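Local coordinates for protein adenylate kinase (Schistosoma mansoni, PDB 3UMF) that catalyses the reversible transfer of a phosphate group between adenine nucleotides, converting ATP and AMP into two molecules of ADP, at residues D114-F126 with F174-K186. Numbering follows the deposited sequence.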
loop_
_atom_site.group_PDB
_atom_site.type_symbol
_atom_site.label_atom_id
_atom_site.label_comp_id
_atom_site.label_asym_id
_atom_site.label_seq_id
_atom_site.Cartn_x
_atom_site.Cartn_y
_atom_site.Cartn_z
ATOM N N ASP A 114 -0.228 2.973 -1.435
ATOM C CA ASP A 114 0.213 1.745 -2.084
ATOM C C ASP A 114 1.278 1.028 -1.258
ATOM O O ASP A 114 2.334 1.591 -0.965
ATOM C CB ASP A 114 0.748 2.070 -3.486
ATOM C CG ASP A 114 0.839 0.848 -4.384
ATOM O OD1 ASP A 114 1.289 -0.213 -3.909
ATOM O OD2 ASP A 114 0.462 0.952 -5.571
ATOM N N GLY A 115 0.989 -0.215 -0.880
ATOM C CA GLY A 115 1.940 -1.043 -0.155
ATOM C C GLY A 115 2.202 -0.570 1.265
ATOM O O GLY A 115 3.331 -0.645 1.752
ATOM N N TYR A 116 1.154 -0.087 1.929
ATOM C CA TYR A 116 1.257 0.416 3.296
ATOM C C TYR A 116 -0.055 0.151 4.025
ATOM O O TYR A 116 -1.121 0.273 3.429
ATOM C CB TYR A 116 1.557 1.921 3.275
ATOM C CG TYR A 116 1.966 2.517 4.608
ATOM C CD1 TYR A 116 3.307 2.696 4.927
ATOM C CD2 TYR A 116 1.014 2.916 5.539
ATOM C CE1 TYR A 116 3.688 3.245 6.144
ATOM C CE2 TYR A 116 1.387 3.464 6.757
ATOM C CZ TYR A 116 2.725 3.627 7.052
ATOM O OH TYR A 116 3.099 4.173 8.262
ATOM N N PRO A 117 0.014 -0.233 5.314
ATOM C CA PRO A 117 1.227 -0.519 6.083
ATOM C C PRO A 117 1.651 -1.975 5.933
ATOM O O PRO A 117 0.802 -2.856 5.816
ATOM C CB PRO A 117 0.774 -0.272 7.520
ATOM C CG PRO A 117 -0.653 -0.705 7.519
ATOM C CD PRO A 117 -1.196 -0.357 6.149
ATOM N N ARG A 118 2.955 -2.228 5.948
ATOM C CA ARG A 118 3.456 -3.593 5.850
ATOM C C ARG A 118 3.570 -4.233 7.232
ATOM O O ARG A 118 3.606 -5.457 7.356
ATOM C CB ARG A 118 4.805 -3.618 5.127
ATOM C CG ARG A 118 4.744 -3.125 3.684
ATOM C CD ARG A 118 6.126 -3.080 3.043
ATOM N NE ARG A 118 6.729 -4.405 2.919
ATOM C CZ ARG A 118 6.623 -5.181 1.845
ATOM N NH1 ARG A 118 5.935 -4.770 0.789
ATOM N NH2 ARG A 118 7.208 -6.371 1.824
ATOM N N GLU A 119 3.625 -3.399 8.266
ATOM C CA GLU A 119 3.742 -3.879 9.641
ATOM C C GLU A 119 2.772 -3.143 10.568
ATOM O O GLU A 119 2.299 -2.050 10.246
ATOM C CB GLU A 119 5.188 -3.752 10.137
ATOM C CG GLU A 119 6.192 -4.562 9.317
ATOM C CD GLU A 119 7.630 -4.371 9.764
ATOM O OE1 GLU A 119 7.898 -4.474 10.979
ATOM O OE2 GLU A 119 8.494 -4.128 8.894
ATOM N N LEU A 120 2.483 -3.745 11.719
ATOM C CA LEU A 120 1.460 -3.232 12.625
ATOM C C LEU A 120 1.772 -1.839 13.173
ATOM O O LEU A 120 0.872 -1.006 13.307
ATOM C CB LEU A 120 1.223 -4.217 13.774
ATOM C CG LEU A 120 0.025 -3.918 14.678
ATOM C CD1 LEU A 120 -1.201 -3.637 13.835
ATOM C CD2 LEU A 120 -0.233 -5.077 15.627
ATOM N N ASP A 121 3.039 -1.587 13.492
ATOM C CA ASP A 121 3.440 -0.292 14.032
ATOM C C ASP A 121 3.174 0.830 13.035
ATOM O O ASP A 121 2.773 1.928 13.418
ATOM C CB ASP A 121 4.912 -0.307 14.466
ATOM C CG ASP A 121 5.853 -0.728 13.347
ATOM O OD1 ASP A 121 5.372 -1.116 12.262
ATOM O OD2 ASP A 121 7.083 -0.680 13.560
ATOM N N GLN A 122 3.381 0.538 11.753
ATOM C CA GLN A 122 3.141 1.506 10.688
ATOM C C GLN A 122 1.669 1.912 10.620
ATOM O O GLN A 122 1.348 3.081 10.403
ATOM C CB GLN A 122 3.589 0.934 9.337
ATOM C CG GLN A 122 5.061 0.557 9.267
ATOM C CD GLN A 122 5.434 -0.076 7.940
ATOM O OE1 GLN A 122 4.571 -0.353 7.107
ATOM N NE2 GLN A 122 6.726 -0.306 7.736
ATOM N N GLY A 123 0.783 0.939 10.813
ATOM C CA GLY A 123 -0.646 1.184 10.740
ATOM C C GLY A 123 -1.174 2.003 11.903
ATOM O O GLY A 123 -1.852 3.014 11.707
ATOM N N ILE A 124 -0.858 1.567 13.117
ATOM C CA ILE A 124 -1.334 2.234 14.324
ATOM C C ILE A 124 -0.805 3.666 14.440
ATOM O O ILE A 124 -1.569 4.592 14.718
ATOM C CB ILE A 124 -0.980 1.419 15.593
ATOM C CG1 ILE A 124 -1.787 0.115 15.620
ATOM C CG2 ILE A 124 -1.249 2.230 16.851
ATOM C CD1 ILE A 124 -1.290 -0.893 16.632
ATOM N N LYS A 125 0.495 3.850 14.216
ATOM C CA LYS A 125 1.088 5.185 14.278
ATOM C C LYS A 125 0.520 6.122 13.214
ATOM O O LYS A 125 0.390 7.319 13.453
ATOM C CB LYS A 125 2.613 5.117 14.161
ATOM C CG LYS A 125 3.300 4.418 15.319
ATOM C CD LYS A 125 4.810 4.475 15.168
ATOM C CE LYS A 125 5.482 3.310 15.874
ATOM N NZ LYS A 125 6.951 3.289 15.629
ATOM N N PHE A 126 0.190 5.580 12.045
ATOM C CA PHE A 126 -0.407 6.385 10.983
ATOM C C PHE A 126 -1.751 6.925 11.437
ATOM O O PHE A 126 -2.029 8.117 11.315
ATOM C CB PHE A 126 -0.590 5.566 9.700
ATOM C CG PHE A 126 -1.210 6.343 8.564
ATOM C CD1 PHE A 126 -2.588 6.456 8.444
ATOM C CD2 PHE A 126 -0.411 6.960 7.617
ATOM C CE1 PHE A 126 -3.156 7.174 7.404
ATOM C CE2 PHE A 126 -0.974 7.678 6.572
ATOM C CZ PHE A 126 -2.346 7.784 6.467
ATOM N N PHE A 174 6.688 -12.078 2.724
ATOM C CA PHE A 174 5.640 -11.058 2.729
ATOM C C PHE A 174 4.372 -11.549 3.433
ATOM O O PHE A 174 3.770 -10.817 4.215
ATOM C CB PHE A 174 5.313 -10.599 1.302
ATOM C CG PHE A 174 4.215 -9.574 1.233
ATOM C CD1 PHE A 174 4.507 -8.221 1.309
ATOM C CD2 PHE A 174 2.888 -9.960 1.106
ATOM C CE1 PHE A 174 3.493 -7.274 1.256
ATOM C CE2 PHE A 174 1.876 -9.019 1.053
ATOM C CZ PHE A 174 2.176 -7.675 1.127
ATOM N N ASN A 175 3.970 -12.783 3.138
ATOM C CA ASN A 175 2.774 -13.374 3.735
ATOM C C ASN A 175 2.866 -13.426 5.260
ATOM O O ASN A 175 1.914 -13.083 5.961
ATOM C CB ASN A 175 2.532 -14.774 3.156
ATOM C CG ASN A 175 1.308 -15.454 3.748
ATOM O OD1 ASN A 175 0.177 -15.202 3.329
ATOM N ND2 ASN A 175 1.533 -16.338 4.719
ATOM N N GLU A 176 4.022 -13.843 5.768
ATOM C CA GLU A 176 4.246 -13.924 7.207
ATOM C C GLU A 176 4.373 -12.540 7.838
ATOM O O GLU A 176 3.820 -12.282 8.911
ATOM C CB GLU A 176 5.509 -14.737 7.497
ATOM C CG GLU A 176 5.822 -14.899 8.978
ATOM C CD GLU A 176 4.844 -15.820 9.688
ATOM O OE1 GLU A 176 4.227 -16.673 9.015
ATOM O OE2 GLU A 176 4.695 -15.694 10.920
ATOM N N LEU A 177 5.104 -11.656 7.168
ATOM C CA LEU A 177 5.352 -10.315 7.680
ATOM C C LEU A 177 4.057 -9.545 7.926
ATOM O O LEU A 177 3.932 -8.843 8.924
ATOM C CB LEU A 177 6.234 -9.538 6.697
ATOM C CG LEU A 177 6.641 -8.118 7.107
ATOM C CD1 LEU A 177 7.640 -8.162 8.256
ATOM C CD2 LEU A 177 7.206 -7.344 5.922
ATOM N N THR A 178 3.093 -9.699 7.025
ATOM C CA THR A 178 1.877 -8.890 7.070
ATOM C C THR A 178 0.719 -9.524 7.845
ATOM O O THR A 178 -0.356 -8.934 7.939
ATOM C CB THR A 178 1.385 -8.520 5.647
ATOM O OG1 THR A 178 1.060 -9.713 4.927
ATOM C CG2 THR A 178 2.461 -7.752 4.890
ATOM N N LYS A 179 0.933 -10.715 8.400
ATOM C CA LYS A 179 -0.126 -11.410 9.145
ATOM C C LYS A 179 -0.736 -10.612 10.306
ATOM O O LYS A 179 -1.957 -10.484 10.375
ATOM C CB LYS A 179 0.335 -12.794 9.629
ATOM C CG LYS A 179 0.160 -13.908 8.614
ATOM C CD LYS A 179 0.653 -15.233 9.182
ATOM C CE LYS A 179 0.550 -16.352 8.161
ATOM N NZ LYS A 179 1.213 -17.595 8.650
ATOM N N PRO A 180 0.099 -10.077 11.221
ATOM C CA PRO A 180 -0.550 -9.369 12.332
ATOM C C PRO A 180 -1.212 -8.047 11.934
ATOM O O PRO A 180 -2.162 -7.638 12.598
ATOM C CB PRO A 180 0.595 -9.126 13.323
ATOM C CG PRO A 180 1.830 -9.197 12.514
ATOM C CD PRO A 180 1.560 -10.171 11.407
ATOM N N VAL A 181 -0.741 -7.388 10.880
ATOM C CA VAL A 181 -1.381 -6.136 10.484
ATOM C C VAL A 181 -2.735 -6.401 9.822
ATOM O O VAL A 181 -3.697 -5.666 10.040
ATOM C CB VAL A 181 -0.464 -5.226 9.619
ATOM C CG1 VAL A 181 -0.286 -5.780 8.215
ATOM C CG2 VAL A 181 -1.022 -3.811 9.570
ATOM N N ILE A 182 -2.813 -7.477 9.046
ATOM C CA ILE A 182 -4.068 -7.874 8.421
ATOM C C ILE A 182 -5.080 -8.339 9.468
ATOM O O ILE A 182 -6.255 -7.974 9.412
ATOM C CB ILE A 182 -3.840 -8.973 7.364
ATOM C CG1 ILE A 182 -3.097 -8.387 6.157
ATOM C CG2 ILE A 182 -5.158 -9.586 6.920
ATOM C CD1 ILE A 182 -2.645 -9.427 5.156
ATOM N N GLU A 183 -4.624 -9.136 10.430
ATOM C CA GLU A 183 -5.506 -9.604 11.497
ATOM C C GLU A 183 -6.026 -8.448 12.354
ATOM O O GLU A 183 -7.187 -8.446 12.759
ATOM C CB GLU A 183 -4.802 -10.644 12.369
ATOM C CG GLU A 183 -5.688 -11.233 13.457
ATOM C CD GLU A 183 -6.914 -11.936 12.899
ATOM O OE1 GLU A 183 -6.794 -12.608 11.852
ATOM O OE2 GLU A 183 -8.001 -11.815 13.505
ATOM N N HIS A 184 -5.166 -7.466 12.614
ATOM C CA HIS A 184 -5.534 -6.288 13.398
ATOM C C HIS A 184 -6.708 -5.517 12.791
ATOM O O HIS A 184 -7.649 -5.148 13.492
ATOM C CB HIS A 184 -4.327 -5.361 13.563
ATOM C CG HIS A 184 -4.639 -4.073 14.260
ATOM N ND1 HIS A 184 -4.898 -4.001 15.612
ATOM C CD2 HIS A 184 -4.730 -2.807 13.791
ATOM C CE1 HIS A 184 -5.136 -2.746 15.946
ATOM N NE2 HIS A 184 -5.040 -1.999 14.859
ATOM N N TYR A 185 -6.657 -5.273 11.486
ATOM C CA TYR A 185 -7.736 -4.536 10.835
ATOM C C TYR A 185 -8.933 -5.419 10.495
ATOM O O TYR A 185 -10.048 -4.924 10.335
ATOM C CB TYR A 185 -7.224 -3.787 9.602
ATOM C CG TYR A 185 -6.310 -2.643 9.961
ATOM C CD1 TYR A 185 -6.823 -1.450 10.453
ATOM C CD2 TYR A 185 -4.935 -2.758 9.827
ATOM C CE1 TYR A 185 -5.990 -0.401 10.793
ATOM C CE2 TYR A 185 -4.094 -1.713 10.164
ATOM C CZ TYR A 185 -4.627 -0.539 10.645
ATOM O OH TYR A 185 -3.797 0.504 10.983
ATOM N N LYS A 186 -8.704 -6.725 10.389
ATOM C CA LYS A 186 -9.795 -7.661 10.145
ATOM C C LYS A 186 -10.736 -7.715 11.349
ATOM O O LYS A 186 -11.953 -7.802 11.191
ATOM C CB LYS A 186 -9.249 -9.054 9.828
ATOM C CG LYS A 186 -9.994 -9.772 8.717
ATOM C CD LYS A 186 -9.393 -11.146 8.438
ATOM C CE LYS A 186 -8.657 -11.183 7.106
ATOM N NZ LYS A 186 -8.041 -12.520 6.858
#
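Two helices on one side of the parallel five-stranded sheet of the adenylate kinase core, the first turns of helix 120-129 (residues 120-126) and helix 179-186, meet at 40° with their axes 9.3 Å apart, and Val181 fills the junction between them. Its chi1 of 72° turns CG2 toward Pro117 CG (3.7 Å), the proline that follows a cis peptide bond, and leaves CG1 near Pro117 O and Arg118 O, while its CB faces the backbone N of Leu120. Because Gly123 has no side chain, Tyr185 of helix 179-186 can bring its OH to 3.2 Å from Gly123 CA, which sits at the edge of the tyrosine ring, and this hydroxyl is hydrogen-bonded to Glu127. The Tyr185 ring and Pro117 both also touch Phe33 of strand 30-35. Farther out, Leu120 CD1 rests over one face of the His184 imidazole, 3.5 Å from His184 CG, with Ile124 CD1 over that face too. Ahead of helix 120-129, the loop runs past the end of helix 161-177. Here the Arg118 chain, bent at chi3 (64°), brings NH2 to 3.3 Å from Phe174 CD1; the phenyl edge points at a face of the guanidinium. Arg118 N donates to Gln122 OE1 (2.7 Å), tying the loop to the first turn of its helix.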